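Side-chain contact in Nitrate/nitrite binding protein NrtA (Synechocystis sp., PDB 2G29), which binds nitrate as the periplasmic substrate-binding component of the ABC transporter NrtABCD, which takes up nitrate and probably nitrite: residues Lys69-Ser72 / Trp73-Arg77. Numbering follows the deposited sequence.
Sequences KQAS and WGTTR. With NO3 (nitrate ion), chain B.
Ser-72 O accepts from Thr-76 N at 2.9 Å, the opening backbone bond of helix 73-82, where the chain turns into it after strand 66-69. The same carbonyl receives the Thr-76 hydroxyl, with OG1 2.9 Å from Ser-72 O; the two donors come from opposite faces of the carbonyl plane, both tilted out of it. Thr-76 also lies against the Gln-70 side chain, which crosses it at about a right angle, Gln-70 CB 3.2 Å from Thr-76 OG1. The Gln-70 amide spans strand and helix, OE1 bonded to Asn-79 further along the helix and NE2 to Leu-68 O.

Ser-72 and Thr-75 form a reciprocal capping box: Thr-75 N donates to Ser-72 OG at 3.0 Å (N-H...O 158°), while Ser-72 N donates to Thr-75 OG1 at 3.1 Å. Both hydroxyls sit between their backbone N and carbonyl carbon (chi1 68° and 65°), a placement that turns each back to the other's amide. Ala-71 N adds a weak bond to Thr-75 OG1. A valine in place of Thr-75 would probably leave Ser-72 N without its acceptor and undo half of the box.

Just beyond the cap, the Trp-73 indole presents its edge to the nitrate, NE1 donating to O3 at 2.8 Å in the ring plane. The capped first turn thus places a neutral N-H donor at the ion, and the positive charge there probably comes from Lys-240, Gly-211 N adding a further bond.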
loop_
_atom_site.group_PDB
_atom_site.type_symbol
_atom_site.label_atom_id
_atom_site.label_comp_id
_atom_site.label_asym_id
_atom_site.label_seq_id
_atom_site.Cartn_x
_atom_site.Cartn_y
_atom_site.Cartn_z
ATOM N N LYS A 69 -9.583 12.820 3.640
ATOM C CA LYS A 69 -9.999 11.433 3.513
ATOM C C LYS A 69 -10.761 11.197 2.212
ATOM O O LYS A 69 -11.685 11.948 1.875
ATOM C CB LYS A 69 -10.889 11.030 4.696
ATOM C CG LYS A 69 -11.158 9.512 4.712
ATOM C CD LYS A 69 -12.128 9.067 5.787
ATOM C CE LYS A 69 -11.631 9.271 7.181
ATOM N NZ LYS A 69 -12.713 8.827 8.126
ATOM N N GLN A 70 -10.364 10.142 1.497
ATOM C CA GLN A 70 -10.990 9.712 0.241
ATOM C C GLN A 70 -11.863 8.501 0.555
ATOM O O GLN A 70 -11.549 7.714 1.456
ATOM C CB GLN A 70 -9.910 9.320 -0.771
ATOM C CG GLN A 70 -8.853 10.402 -1.001
ATOM C CD GLN A 70 -9.430 11.623 -1.721
ATOM O OE1 GLN A 70 -9.795 11.539 -2.902
ATOM N NE2 GLN A 70 -9.492 12.768 -1.020
ATOM N N ALA A 71 -12.952 8.336 -0.186
ATOM C CA ALA A 71 -13.865 7.209 0.066
ATOM C C ALA A 71 -13.325 5.883 -0.461
ATOM O O ALA A 71 -13.544 4.834 0.171
ATOM C CB ALA A 71 -15.253 7.504 -0.550
ATOM N N SER A 72 -12.626 5.924 -1.595
ATOM C CA SER A 72 -12.100 4.684 -2.180
ATOM C C SER A 72 -10.913 4.977 -3.069
ATOM O O SER A 72 -10.571 6.143 -3.313
ATOM C CB SER A 72 -13.196 4.031 -3.030
ATOM O OG SER A 72 -13.462 4.871 -4.198
ATOM N N TRP A 73 -10.261 3.929 -3.578
ATOM C CA TRP A 73 -9.143 4.171 -4.459
ATOM C C TRP A 73 -9.678 4.724 -5.782
ATOM O O TRP A 73 -9.005 5.486 -6.443
ATOM C CB TRP A 73 -8.294 2.900 -4.632
ATOM C CG TRP A 73 -7.513 2.587 -3.388
ATOM C CD1 TRP A 73 -7.597 1.460 -2.644
ATOM C CD2 TRP A 73 -6.543 3.441 -2.732
ATOM N NE1 TRP A 73 -6.745 1.536 -1.568
ATOM C CE2 TRP A 73 -6.083 2.732 -1.599
ATOM C CE3 TRP A 73 -6.003 4.716 -3.010
ATOM C CZ2 TRP A 73 -5.167 3.267 -0.710
ATOM C CZ3 TRP A 73 -5.091 5.248 -2.130
ATOM C CH2 TRP A 73 -4.662 4.516 -0.992
ATOM N N GLY A 74 -10.918 4.382 -6.108
ATOM C CA GLY A 74 -11.516 4.918 -7.319
ATOM C C GLY A 74 -11.748 6.413 -7.180
ATOM O O GLY A 74 -11.478 7.142 -8.122
ATOM N N THR A 75 -12.211 6.877 -6.014
ATOM C CA THR A 75 -12.404 8.321 -5.875
ATOM C C THR A 75 -11.093 9.046 -5.721
ATOM O O THR A 75 -10.955 10.178 -6.156
ATOM C CB THR A 75 -13.343 8.737 -4.719
ATOM O OG1 THR A 75 -12.781 8.385 -3.460
ATOM C CG2 THR A 75 -14.702 8.141 -4.881
ATOM N N THR A 76 -10.110 8.398 -5.123
ATOM C CA THR A 76 -8.751 8.975 -5.044
ATOM C C THR A 76 -8.257 9.235 -6.473
ATOM O O THR A 76 -7.757 10.320 -6.773
ATOM C CB THR A 76 -7.771 7.996 -4.358
ATOM O OG1 THR A 76 -8.174 7.825 -2.987
ATOM C CG2 THR A 76 -6.351 8.543 -4.383
ATOM N N ARG A 77 -8.390 8.239 -7.348
ATOM C CA ARG A 77 -7.992 8.357 -8.745
ATOM C C ARG A 77 -8.779 9.489 -9.390
ATOM O O ARG A 77 -8.206 10.317 -10.101
ATOM C CB ARG A 77 -8.279 7.017 -9.457
ATOM C CG ARG A 77 -8.049 6.974 -10.991
ATOM C CD ARG A 77 -9.244 7.480 -11.810
ATOM N NE ARG A 77 -10.505 6.922 -11.324
ATOM C CZ ARG A 77 -10.870 5.648 -11.416
ATOM N NH1 ARG A 77 -10.075 4.758 -12.006
ATOM N NH2 ARG A 77 -12.015 5.251 -10.866
HETATM N N NO3 B . -5.634 -0.863 1.698
HETATM O O1 NO3 B . -4.498 -0.932 2.453
HETATM O O2 NO3 B . -6.820 -1.504 1.827
HETATM O O3 NO3 B . -5.566 0.042 0.481
#